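Side-chain contacts in denovo NTF2 (Synthetic construct, PDB 6W40), which has no known natural function but was designed from scratch as an NTF2-like fold, one of a set intended to offer diverse pockets: residues I16-T21 / L82-R87; I59-H64 / V115-R120. One frame throughout, in Å; residues are numbered along the deposited sequence.

Contact 1: residues I16-T21 / L82-R87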
loop_
_atom_site.group_PDB
_atom_site.type_symbol
_atom_site.label_atom_id
_atom_site.label_comp_id
_atom_site.label_asym_id
_atom_site.label_seq_id
_atom_site.Cartn_x
_atom_site.Cartn_y
_atom_site.Cartn_z
ATOM N N ILE A 16 3.712 1.217 -3.906
ATOM C CA ILE A 16 4.739 0.563 -4.710
ATOM C C ILE A 16 5.323 -0.629 -3.964
ATOM O O ILE A 16 5.498 -1.711 -4.536
ATOM C CB ILE A 16 5.837 1.563 -5.120
ATOM C CG1 ILE A 16 5.302 2.547 -6.161
ATOM C CG2 ILE A 16 7.055 0.823 -5.657
ATOM C CD1 ILE A 16 6.367 3.102 -7.101
ATOM N N LYS A 17 5.619 -0.456 -2.675
ATOM C CA LYS A 17 6.268 -1.513 -1.908
ATOM C C LYS A 17 5.298 -2.634 -1.559
ATOM O O LYS A 17 5.574 -3.808 -1.828
ATOM C CB LYS A 17 6.880 -0.937 -0.629
ATOM C CG LYS A 17 7.681 0.330 -0.831
ATOM C CD LYS A 17 8.837 0.114 -1.781
ATOM C CE LYS A 17 9.889 -0.771 -1.160
ATOM N NZ LYS A 17 10.275 -0.277 0.187
ATOM N N LEU A 18 4.157 -2.291 -0.962
ATOM C CA LEU A 18 3.294 -3.270 -0.315
ATOM C C LEU A 18 1.977 -3.499 -1.049
ATOM O O LEU A 18 1.093 -4.173 -0.511
ATOM C CB LEU A 18 3.022 -2.840 1.128
ATOM C CG LEU A 18 4.273 -2.523 1.954
ATOM C CD1 LEU A 18 4.144 -1.166 2.628
ATOM C CD2 LEU A 18 4.544 -3.609 2.984
ATOM N N PHE A 19 1.825 -2.965 -2.261
ATOM C CA PHE A 19 0.608 -3.170 -3.041
ATOM C C PHE A 19 0.955 -3.557 -4.471
ATOM O O PHE A 19 0.868 -4.735 -4.836
ATOM C CB PHE A 19 -0.261 -1.910 -3.028
ATOM C CG PHE A 19 -1.518 -2.016 -3.856
ATOM C CD1 PHE A 19 -2.117 -0.875 -4.362
ATOM C CD2 PHE A 19 -2.114 -3.243 -4.109
ATOM C CE1 PHE A 19 -3.268 -0.954 -5.118
ATOM C CE2 PHE A 19 -3.265 -3.328 -4.867
ATOM C CZ PHE A 19 -3.843 -2.181 -5.370
ATOM N N MET A 20 1.322 -2.567 -5.287
ATOM C CA MET A 20 1.702 -2.781 -6.678
ATOM C C MET A 20 2.699 -3.926 -6.788
ATOM O O MET A 20 3.913 -3.707 -6.694
ATOM C CB MET A 20 2.287 -1.497 -7.268
ATOM C CG MET A 20 2.692 -1.602 -8.725
ATOM S SD MET A 20 3.778 -0.251 -9.217
ATOM C CE MET A 20 2.954 1.125 -8.420
ATOM N N THR A 21 2.178 -5.140 -7.012
ATOM C CA THR A 21 2.883 -6.412 -6.848
ATOM C C THR A 21 3.974 -6.304 -5.788
ATOM O O THR A 21 3.742 -5.754 -4.707
ATOM C CB THR A 21 3.451 -6.909 -8.189
ATOM O OG1 THR A 21 4.300 -8.041 -7.961
ATOM C CG2 THR A 21 4.229 -5.817 -8.934
ATOM N N LEU A 82 6.716 4.866 8.237
ATOM C CA LEU A 82 5.812 3.754 7.985
ATOM C C LEU A 82 6.206 2.585 8.876
ATOM O O LEU A 82 7.384 2.217 8.935
ATOM C CB LEU A 82 5.859 3.331 6.517
ATOM C CG LEU A 82 5.261 1.949 6.245
ATOM C CD1 LEU A 82 3.741 2.004 6.255
ATOM C CD2 LEU A 82 5.790 1.356 4.944
ATOM N N VAL A 83 5.230 2.009 9.571
ATOM C CA VAL A 83 5.452 0.846 10.422
ATOM C C VAL A 83 4.525 -0.263 9.947
ATOM O O VAL A 83 3.299 -0.099 9.954
ATOM C CB VAL A 83 5.217 1.161 11.907
ATOM C CG1 VAL A 83 5.487 -0.072 12.752
ATOM C CG2 VAL A 83 6.104 2.314 12.350
ATOM N N VAL A 84 5.109 -1.386 9.536
ATOM C CA VAL A 84 4.366 -2.520 9.001
ATOM C C VAL A 84 4.703 -3.755 9.823
ATOM O O VAL A 84 5.880 -4.036 10.076
ATOM C CB VAL A 84 4.685 -2.762 7.515
ATOM C CG1 VAL A 84 3.981 -4.016 7.017
ATOM C CG2 VAL A 84 4.288 -1.560 6.680
ATOM N N GLU A 85 3.672 -4.482 10.242
ATOM C CA GLU A 85 3.812 -5.818 10.803
ATOM C C GLU A 85 3.086 -6.788 9.885
ATOM O O GLU A 85 1.906 -6.586 9.582
ATOM C CB GLU A 85 3.240 -5.892 12.222
ATOM C CG GLU A 85 3.696 -4.778 13.146
ATOM C CD GLU A 85 3.164 -4.944 14.555
ATOM O OE1 GLU A 85 3.837 -5.608 15.373
ATOM O OE2 GLU A 85 2.065 -4.424 14.842
ATOM N N GLY A 86 3.783 -7.818 9.438
ATOM C CA GLY A 86 3.211 -8.744 8.481
ATOM C C GLY A 86 3.917 -10.084 8.407
ATOM O O GLY A 86 4.558 -10.524 9.365
ATOM N N ARG A 87 3.791 -10.731 7.249
ATOM C CA ARG A 87 4.299 -12.077 7.030
ATOM C C ARG A 87 4.704 -12.194 5.567
ATOM O O ARG A 87 4.033 -11.639 4.690
ATOM C CB ARG A 87 3.234 -13.121 7.393
ATOM C CG ARG A 87 3.741 -14.535 7.629
ATOM C CD ARG A 87 2.678 -15.352 8.361
ATOM N NE ARG A 87 2.970 -16.783 8.383
ATOM C CZ ARG A 87 3.594 -17.409 9.377
ATOM N NH1 ARG A 87 4.009 -16.729 10.438
ATOM N NH2 ARG A 87 3.814 -18.714 9.301
#
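L18, on helix 2-18, pushes its two methyls against L82 and V84 of strand 81-90. The contact with L82 is tip to tip: CD1 of L18 meets CD2 of L82 at 3.8 Å. V84 is met differently. It and L18 run past each other in opposite directions, and the two methyls of each pair off, L18 CD1 with V84 CG2 and L18 CD2 with V84 CG1, each pair 4.1 Å apart. In L18, CG stands beside the backbone N and anti to the carbonyl carbon (chi1 -52°), which carries the fork out to the strand. L82 has the other arrangement, CG anti to N (chi1 164°), and its CD2 comes forward to L18 CD1. The CA atoms of L18 and V84 remain 9.4 Å apart, and between these two segments the gap is spanned by methyl groups. All three side chains are buried; I70 and I72 of strand 67-72 also pack on L18, and I75 of strand 74-78 touches both L82 and V84. This is the apolar packing of the long N-terminal helix on the curved sheet of the NTF2-like, cone-shaped alpha+beta fold.

Contact 2: residues I59-H64 / V115-R120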
loop_
_atom_site.group_PDB
_atom_site.type_symbol
_atom_site.label_atom_id
_atom_site.label_comp_id
_atom_site.label_asym_id
_atom_site.label_seq_id
_atom_site.Cartn_x
_atom_site.Cartn_y
_atom_site.Cartn_z
ATOM N N ILE A 59 18.299 -6.820 -1.898
ATOM C CA ILE A 59 18.018 -7.822 -2.921
ATOM C C ILE A 59 18.431 -9.208 -2.441
ATOM O O ILE A 59 17.715 -10.194 -2.655
ATOM C CB ILE A 59 18.712 -7.443 -4.243
ATOM C CG1 ILE A 59 17.949 -6.313 -4.938
ATOM C CG2 ILE A 59 18.834 -8.651 -5.159
ATOM C CD1 ILE A 59 18.612 -5.827 -6.208
ATOM N N ARG A 60 19.587 -9.307 -1.778
ATOM C CA ARG A 60 20.005 -10.593 -1.231
ATOM C C ARG A 60 19.041 -11.071 -0.152
ATOM O O ARG A 60 18.736 -12.267 -0.065
ATOM C CB ARG A 60 21.422 -10.500 -0.667
ATOM C CG ARG A 60 21.841 -11.758 0.073
ATOM C CD ARG A 60 23.059 -11.538 0.944
ATOM N NE ARG A 60 23.143 -12.549 1.996
ATOM C CZ ARG A 60 23.646 -13.768 1.829
ATOM N NH1 ARG A 60 24.118 -14.137 0.645
ATOM N NH2 ARG A 60 23.677 -14.619 2.845
ATOM N N LEU A 61 18.553 -10.149 0.681
ATOM C CA LEU A 61 17.590 -10.511 1.716
ATOM C C LEU A 61 16.324 -11.097 1.104
ATOM O O LEU A 61 15.808 -12.118 1.572
ATOM C CB LEU A 61 17.260 -9.286 2.569
ATOM C CG LEU A 61 16.128 -9.435 3.587
ATOM C CD1 LEU A 61 16.569 -10.275 4.768
ATOM C CD2 LEU A 61 15.653 -8.074 4.048
ATOM N N LEU A 62 15.814 -10.462 0.046
ATOM C CA LEU A 62 14.610 -10.962 -0.610
ATOM C C LEU A 62 14.872 -12.267 -1.352
ATOM O O LEU A 62 13.964 -13.095 -1.481
ATOM C CB LEU A 62 14.062 -9.906 -1.569
ATOM C CG LEU A 62 13.768 -8.528 -0.971
ATOM C CD1 LEU A 62 13.305 -7.557 -2.046
ATOM C CD2 LEU A 62 12.737 -8.630 0.142
ATOM N N GLU A 63 16.097 -12.467 -1.847
ATOM C CA GLU A 63 16.423 -13.712 -2.535
ATOM C C GLU A 63 16.440 -14.897 -1.579
ATOM O O GLU A 63 16.076 -16.012 -1.970
ATOM C CB GLU A 63 17.774 -13.596 -3.242
ATOM C CG GLU A 63 17.739 -12.856 -4.568
ATOM C CD GLU A 63 19.046 -12.980 -5.332
ATOM O OE1 GLU A 63 20.027 -13.505 -4.758
ATOM O OE2 GLU A 63 19.091 -12.559 -6.508
ATOM N N HIS A 64 16.859 -14.680 -0.328
ATOM C CA HIS A 64 16.954 -15.786 0.617
ATOM C C HIS A 64 15.579 -16.287 1.038
ATOM O O HIS A 64 15.422 -17.473 1.346
ATOM C CB HIS A 64 17.762 -15.366 1.844
ATOM C CG HIS A 64 18.100 -16.501 2.761
ATOM N ND1 HIS A 64 17.293 -16.876 3.812
ATOM C CD2 HIS A 64 19.162 -17.341 2.784
ATOM C CE1 HIS A 64 17.842 -17.898 4.445
ATOM N NE2 HIS A 64 18.976 -18.200 3.841
ATOM N N VAL A 115 15.417 2.328 6.078
ATOM C CA VAL A 115 14.627 1.104 6.123
ATOM C C VAL A 115 15.162 0.239 7.253
ATOM O O VAL A 115 16.376 0.039 7.365
ATOM C CB VAL A 115 14.678 0.327 4.793
ATOM C CG1 VAL A 115 13.873 -0.962 4.900
ATOM C CG2 VAL A 115 14.165 1.182 3.652
ATOM N N ARG A 116 14.262 -0.267 8.091
ATOM C CA ARG A 116 14.612 -1.238 9.119
ATOM C C ARG A 116 13.755 -2.479 8.927
ATOM O O ARG A 116 12.541 -2.373 8.724
ATOM C CB ARG A 116 14.421 -0.674 10.529
ATOM C CG ARG A 116 14.832 -1.659 11.614
ATOM C CD ARG A 116 14.790 -1.052 13.005
ATOM N NE ARG A 116 15.362 -1.963 13.992
ATOM C CZ ARG A 116 15.425 -1.715 15.296
ATOM N NH1 ARG A 116 14.947 -0.579 15.783
ATOM N NH2 ARG A 116 15.966 -2.607 16.115
ATOM N N ILE A 117 14.387 -3.647 8.985
ATOM C CA ILE A 117 13.707 -4.920 8.796
ATOM C C ILE A 117 14.107 -5.843 9.936
ATOM O O ILE A 117 15.301 -6.072 10.167
ATOM C CB ILE A 117 14.038 -5.551 7.434
ATOM C CG1 ILE A 117 13.448 -4.694 6.309
ATOM C CG2 ILE A 117 13.515 -6.978 7.364
ATOM C CD1 ILE A 117 13.713 -5.217 4.921
ATOM N N ILE A 118 13.114 -6.365 10.651
ATOM C CA ILE A 118 13.326 -7.241 11.796
ATOM C C ILE A 118 12.601 -8.550 11.521
ATOM O O ILE A 118 11.384 -8.556 11.295
ATOM C CB ILE A 118 12.832 -6.602 13.103
ATOM C CG1 ILE A 118 13.528 -5.259 13.327
ATOM C CG2 ILE A 118 13.073 -7.538 14.279
ATOM C CD1 ILE A 118 12.935 -4.444 14.449
ATOM N N ILE A 119 13.344 -9.653 11.537
ATOM C CA ILE A 119 12.803 -10.978 11.266
ATOM C C ILE A 119 13.074 -11.861 12.474
ATOM O O ILE A 119 14.224 -11.982 12.915
ATOM C CB ILE A 119 13.416 -11.593 9.996
ATOM C CG1 ILE A 119 13.246 -10.647 8.806
ATOM C CG2 ILE A 119 12.778 -12.939 9.699
ATOM C CD1 ILE A 119 13.887 -11.155 7.535
ATOM N N ARG A 120 12.020 -12.470 13.007
ATOM C CA ARG A 120 12.164 -13.427 14.097
ATOM C C ARG A 120 11.757 -14.821 13.637
ATOM O O ARG A 120 10.943 -14.972 12.724
ATOM C CB ARG A 120 11.327 -13.011 15.309
ATOM C CG ARG A 120 11.703 -11.668 15.913
ATOM C CD ARG A 120 11.300 -11.610 17.378
ATOM N NE ARG A 120 9.958 -12.143 17.597
ATOM C CZ ARG A 120 9.458 -12.439 18.792
ATOM N NH1 ARG A 120 10.191 -12.256 19.881
ATOM N NH2 ARG A 120 8.226 -12.919 18.898
ATOM O OXT ARG A 120 12.228 -15.829 14.164
#
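The side chain of L61, on helix 51-65, reaches strand 111-119 with one methyl for each of two isoleucines. L61 CD2 takes the tight side, meeting I117 tip to tip with I117 CD1 3.6 Å away. The same L61 CD2 is also 4.1 Å from I117 CG2, so it sits against both branches of I117. The other methyl is packed less closely, L61 CD1 lying 4.0 Å from I119 CD1, and here the two side chains lie alongside one another, pointing opposite ways.

The torsions place the groups. In L61, CG is anti to the backbone N (chi1 172°), which sends the fork off the helix toward the strand. I117 and I119, two residues apart and on the same face of the strand, both hold CG1 beside the backbone N, at chi1 -67° and -54°, with an extended chi2; each therefore puts its CD1 foremost, and the pair presents two similar ethyl arms to one leucine.

Beyond these three buried residues the contact falls away quickly. I59, R60, E63 and H64 lie on exposed parts of the helix and take no share in it, while R116 and I118 leave from the other side of the strand, where R116 forms a salt bridge with D40. On the inner side the packing carries on: L58 of the same helix and F37 of strand 35-41 touch I117, V101 of strand 100-108 touches both isoleucines, and W65 lies on I119. The arrangement is a helix packed by its apolar side on the concave face of a bent sheet, as in NTF2-like folds, where such a helix helps close the cone around the interior in which pockets are usually found.

How the contacts relate
Both contacts belong to the core and join a helix to the same mixed sheet, but with different partners: contact 1 seats helix 2-18 on strand 81-90, contact 2 seats helix 51-65 on strand 111-119. Strand 100-108 lies between those two strands and pairs with each. The chemistry is alike, one leucine against two aliphatic residues of a strand, though contact 2 uses long isoleucine arms where contact 1 has a leucine and a shorter valine. Their centres are 13 Å apart and their nearest atoms about 5 Å, without touching. Their surroundings differ too: F19 and M20 of 16-21 pack on the second subunit, whereas 59-64 and 115-120 touch no other chain of the assembly.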